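Local coordinates for phosphoserine phosphatase (Homo sapiens, PDB 6HYY), which hydrolyses L-3-phosphoserine to serine and phosphate, as a magnesium-dependent phosphatase of the haloacid dehalogenase-like family, at residues A10-F15 against F165-I170; I65-E70 against G137-F142. One frame throughout, in Å; residues are numbered along the deposited sequence.

Contact 1 of 2, residues A10-F15 against F165-I170; sequences ADAVCF and FHFKKI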
# COMPACT_ATOMS: atom_id res chain seq x y z
N ALA A 10 -1.49 0.16 -19.56
CA ALA A 10 -2.03 0.92 -18.44
C ALA A 10 -1.63 2.39 -18.54
O ALA A 10 -0.49 2.71 -18.88
CB ALA A 10 -1.53 0.35 -17.12
N ASP A 11 -2.55 3.29 -18.22
CA ASP A 11 -2.13 4.67 -18.02
C ASP A 11 -2.05 5.07 -16.55
O ASP A 11 -1.54 6.15 -16.26
CB ASP A 11 -3.00 5.67 -18.81
CG ASP A 11 -4.45 5.62 -18.45
OD1 ASP A 11 -4.90 4.69 -17.75
OD2 ASP A 11 -5.17 6.55 -18.90
N ALA A 12 -2.46 4.20 -15.63
CA ALA A 12 -2.24 4.44 -14.21
C ALA A 12 -2.01 3.09 -13.54
O ALA A 12 -2.65 2.10 -13.88
CB ALA A 12 -3.40 5.20 -13.55
N VAL A 13 -1.07 3.06 -12.59
CA VAL A 13 -0.81 1.86 -11.80
C VAL A 13 -0.87 2.24 -10.34
O VAL A 13 -0.20 3.19 -9.92
CB VAL A 13 0.55 1.24 -12.15
CG1 VAL A 13 0.88 0.11 -11.16
CG2 VAL A 13 0.59 0.75 -13.57
N CYS A 14 -1.68 1.53 -9.57
CA CYS A 14 -1.80 1.75 -8.13
C CYS A 14 -1.12 0.59 -7.43
O CYS A 14 -1.43 -0.57 -7.72
CB CYS A 14 -3.24 1.84 -7.67
SG CYS A 14 -4.18 3.16 -8.48
N PHE A 15 -0.21 0.90 -6.52
CA PHE A 15 0.49 -0.10 -5.73
C PHE A 15 -0.02 -0.08 -4.31
O PHE A 15 -0.08 0.98 -3.68
CB PHE A 15 1.99 0.17 -5.69
CG PHE A 15 2.72 -0.09 -6.96
CD1 PHE A 15 3.24 -1.34 -7.26
CD2 PHE A 15 2.94 0.95 -7.86
CE1 PHE A 15 3.94 -1.57 -8.43
CE2 PHE A 15 3.66 0.74 -9.04
CZ PHE A 15 4.14 -0.53 -9.33
N PHE A 165 -9.70 11.82 -12.94
CA PHE A 165 -8.76 11.89 -14.05
C PHE A 165 -9.20 11.13 -15.29
O PHE A 165 -8.56 11.25 -16.33
CB PHE A 165 -7.38 11.34 -13.62
CG PHE A 165 -6.76 12.10 -12.48
CD1 PHE A 165 -6.21 13.35 -12.69
CD2 PHE A 165 -6.69 11.53 -11.22
CE1 PHE A 165 -5.62 14.05 -11.64
CE2 PHE A 165 -6.10 12.23 -10.16
CZ PHE A 165 -5.56 13.49 -10.37
N HIS A 166 -10.25 10.31 -15.17
CA HIS A 166 -10.80 9.54 -16.29
C HIS A 166 -9.76 8.62 -16.93
O HIS A 166 -9.66 8.52 -18.15
CB HIS A 166 -11.42 10.46 -17.36
CG HIS A 166 -12.62 11.23 -16.93
ND1 HIS A 166 -13.23 11.07 -15.71
CD2 HIS A 166 -13.34 12.18 -17.58
CE1 HIS A 166 -14.28 11.88 -15.62
NE2 HIS A 166 -14.37 12.56 -16.75
N PHE A 167 -8.94 7.95 -16.12
CA PHE A 167 -7.95 7.06 -16.71
C PHE A 167 -8.60 5.96 -17.54
O PHE A 167 -9.64 5.41 -17.16
CB PHE A 167 -7.10 6.41 -15.61
CG PHE A 167 -6.20 7.35 -14.85
CD1 PHE A 167 -5.18 8.04 -15.48
CD2 PHE A 167 -6.37 7.50 -13.47
CE1 PHE A 167 -4.34 8.88 -14.75
CE2 PHE A 167 -5.54 8.35 -12.75
CZ PHE A 167 -4.53 9.05 -13.40
N LYS A 168 -7.95 5.60 -18.66
CA LYS A 168 -8.44 4.53 -19.53
C LYS A 168 -8.25 3.15 -18.92
O LYS A 168 -9.13 2.29 -19.04
CB LYS A 168 -7.77 4.58 -20.90
CG LYS A 168 -7.67 5.96 -21.39
CD LYS A 168 -9.05 6.21 -21.93
CE LYS A 168 -9.12 7.59 -22.48
NZ LYS A 168 -8.24 7.67 -23.61
N LYS A 169 -7.12 2.92 -18.27
CA LYS A 169 -6.79 1.56 -17.85
C LYS A 169 -5.94 1.67 -16.58
O LYS A 169 -4.76 1.99 -16.66
CB LYS A 169 -6.04 0.83 -18.95
CG LYS A 169 -5.72 -0.62 -18.59
CD LYS A 169 -5.68 -1.50 -19.82
CE LYS A 169 -5.98 -2.95 -19.48
NZ LYS A 169 -5.85 -3.82 -20.69
N ILE A 170 -6.57 1.39 -15.44
CA ILE A 170 -5.90 1.41 -14.14
C ILE A 170 -5.63 -0.03 -13.70
O ILE A 170 -6.54 -0.86 -13.64
CB ILE A 170 -6.75 2.13 -13.08
CG1 ILE A 170 -7.11 3.53 -13.52
CG2 ILE A 170 -6.02 2.20 -11.74
CD1 ILE A 170 -8.07 4.20 -12.54
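Parallel strands 12-16 and 170-174 lie side by side in the Rossmann-like core sheet of the haloacid dehalogenase fold, and D11 and A12 meet F167-I170 where this pair begins. The D11 carboxylate reaches across to two successive backbone N-H groups. OD2 takes K168 N at 2.9 Å on its syn side, close to the carboxylate plane. OD1 takes K169 N, also at 2.9 Å, from 38° out of that plane. The CB bond of D11 is not aimed at these donors; the rotation at chi1 (59°) brings the carboxylate over to them. The exchange is mutual: D11 N donates to K169 O at 3.0 Å, and A12 N adds a weak bond to the same oxygen. A12 CB stands over the centre of the F167 ring, 3.6 Å from its centroid, a CH-pi contact. F165 CB covers part of the opposite face, and D11 OD2 lies at the ring edge. Further along, C14 SG packs on I170 CG2 at 3.9 Å. I170 N is hydrogen-bonded to D187 OD2. Two N-H donors fix the carboxylate's rotation and would probably stabilise its charge, though K169 O, an acceptor 2.9 Å from D11 OD1, probably offsets part of that gain.

Contact 2 of 2, residues I65-E70 against G137-F142; sequences IQPSRE and GEYAGF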
# COMPACT_ATOMS: atom_id res chain seq x y z
N ILE A 65 -1.09 0.79 20.48
CA ILE A 65 0.17 1.43 20.12
C ILE A 65 0.28 2.81 20.76
O ILE A 65 1.33 3.16 21.32
CB ILE A 65 0.31 1.51 18.59
CG1 ILE A 65 0.35 0.10 17.98
CG2 ILE A 65 1.53 2.31 18.19
CD1 ILE A 65 0.09 0.07 16.47
N GLN A 66 -0.77 3.62 20.66
CA GLN A 66 -0.76 5.00 21.11
C GLN A 66 0.47 5.76 20.61
O GLN A 66 1.24 6.31 21.42
CB GLN A 66 -0.86 5.07 22.63
CG GLN A 66 -2.02 4.30 23.21
CD GLN A 66 -3.14 5.21 23.68
OE1 GLN A 66 -2.90 6.22 24.34
NE2 GLN A 66 -4.37 4.85 23.34
N PRO A 67 0.68 5.82 19.30
CA PRO A 67 1.95 6.36 18.79
C PRO A 67 2.03 7.86 18.95
O PRO A 67 1.13 8.60 18.54
CB PRO A 67 1.93 5.95 17.32
CG PRO A 67 0.47 5.95 16.98
CD PRO A 67 -0.24 5.46 18.21
N SER A 68 3.12 8.33 19.54
CA SER A 68 3.34 9.76 19.61
C SER A 68 3.96 10.25 18.31
O SER A 68 4.51 9.47 17.52
CB SER A 68 4.24 10.10 20.80
OG SER A 68 5.60 9.84 20.50
N ARG A 69 3.85 11.56 18.07
CA ARG A 69 4.45 12.11 16.87
C ARG A 69 5.95 11.87 16.85
O ARG A 69 6.52 11.55 15.80
CB ARG A 69 4.14 13.61 16.75
CG ARG A 69 4.61 14.18 15.42
CD ARG A 69 4.23 15.64 15.23
NE ARG A 69 4.65 16.09 13.90
CZ ARG A 69 5.88 16.51 13.60
NH1 ARG A 69 6.81 16.55 14.54
NH2 ARG A 69 6.17 16.88 12.36
N GLU A 70 6.61 12.00 18.01
CA GLU A 70 8.04 11.73 18.09
C GLU A 70 8.36 10.27 17.77
O GLU A 70 9.39 9.99 17.16
CB GLU A 70 8.56 12.10 19.48
CG GLU A 70 9.99 11.65 19.77
CD GLU A 70 10.66 12.49 20.85
OE1 GLU A 70 9.96 13.29 21.51
OE2 GLU A 70 11.89 12.34 21.03
N GLY A 137 2.04 16.16 21.08
CA GLY A 137 2.47 15.01 20.31
C GLY A 137 1.75 13.71 20.63
O GLY A 137 1.96 12.73 19.91
N GLU A 138 0.94 13.67 21.69
CA GLU A 138 0.27 12.44 22.09
C GLU A 138 -0.73 11.99 21.03
O GLU A 138 -1.38 12.80 20.36
CB GLU A 138 -0.47 12.62 23.41
CG GLU A 138 0.41 12.89 24.63
CD GLU A 138 -0.40 12.93 25.92
OE1 GLU A 138 0.20 12.88 27.01
OE2 GLU A 138 -1.65 13.01 25.84
N TYR A 139 -0.87 10.67 20.90
CA TYR A 139 -1.80 10.10 19.93
C TYR A 139 -3.22 10.57 20.19
O TYR A 139 -3.73 10.49 21.32
CB TYR A 139 -1.73 8.57 19.99
CG TYR A 139 -2.83 7.87 19.23
CD1 TYR A 139 -2.86 7.91 17.84
CD2 TYR A 139 -3.82 7.16 19.89
CE1 TYR A 139 -3.86 7.28 17.14
CE2 TYR A 139 -4.83 6.52 19.19
CZ TYR A 139 -4.84 6.58 17.81
OH TYR A 139 -5.85 5.96 17.11
N ALA A 140 -3.88 11.08 19.15
CA ALA A 140 -5.21 11.65 19.27
C ALA A 140 -6.24 10.98 18.36
O ALA A 140 -7.36 11.49 18.25
CB ALA A 140 -5.17 13.15 18.98
N GLY A 141 -5.90 9.88 17.69
CA GLY A 141 -6.87 9.23 16.82
C GLY A 141 -6.44 9.20 15.36
O GLY A 141 -5.25 9.34 15.07
N PHE A 142 -7.40 9.03 14.44
CA PHE A 142 -7.06 9.05 13.02
C PHE A 142 -8.25 9.58 12.23
O PHE A 142 -9.39 9.62 12.73
CB PHE A 142 -6.63 7.66 12.53
CG PHE A 142 -7.70 6.62 12.61
CD1 PHE A 142 -7.87 5.88 13.77
CD2 PHE A 142 -8.54 6.38 11.54
CE1 PHE A 142 -8.87 4.93 13.86
CE2 PHE A 142 -9.53 5.42 11.62
CZ PHE A 142 -9.70 4.69 12.78
O HOH W 1 0.90 8.87 22.57
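The CB of Y139 is directed toward Q66 and P67. It lies 3.2 Å from P67 O and also touches the carbonyl carbon of Q66. CG is anti to the backbone N, chi1 169°, which carries the ring across Q66 and P67. CG meets P67 CD and, a little farther off, Q66 CA. The two sides of the ring then meet different residues. CD1 rests against P67 CD at 3.6 Å, with P67 CG next to it. On the other side Y139 CD2 faces Q66 CA and, more loosely, Q66 NE2. The Q66 amide plane is turned 69° from the ring. CE1 still grazes P67 CD, and at the tip OH lies at the edge of the F142 ring, in its plane. G141 N sits over one ring face, toward the rim. L62 of helix 54-65 and L131 of strand 126-133 also pack on Y139.

Strand 139-142 runs antiparallel to 126-133, a hairpin at the sheet edge in which A140 and G141 bond to K132. The link between helices 54-65 and 69-78 packs against its turn end. The helices between 26 and 78, inserted after strand 12-16, are consistent with the cap of this family. S68 is the N-cap of helix 69-78. There R69 N donates to G137 O at 2.9 Å, with an N-H...O angle of 158°. S68 CA makes a CA-H...O contact to the same oxygen. G137 has a positive phi at which a CB would press on the preceding carbonyl O. An alanine in place of Y139 would remove the ring and is likely to open a gap beside P67 CD and Q66 CA. One water joins the two backbones, donating to Q66 O at 2.8 Å and accepting from Y139 N. P67 O, buried under Y139 CB, has no hydrogen-bonding partner in the model.

In the fold
Contacts 1 and 2 have centres 34 Å apart, on opposite sides of the chain's centre, and their nearest atoms are about 18 Å apart. Both reach the same mixed sheet. Contact 1 joins the neighbouring strands 12-16 and 170-174 in its interior. Contact 2 lies at one of its two outermost strands, 139-142, where the link between helices 54-65 and 69-78 meets it. Along the chain, contact 2 is nested inside the long loop closed by contact 1. The 149 residues between the segments of contact 1 supply three more strands of the sheet and the helices between 26 and 78. The metal residues D16 and D175 come at the far ends of the contact 1 strands.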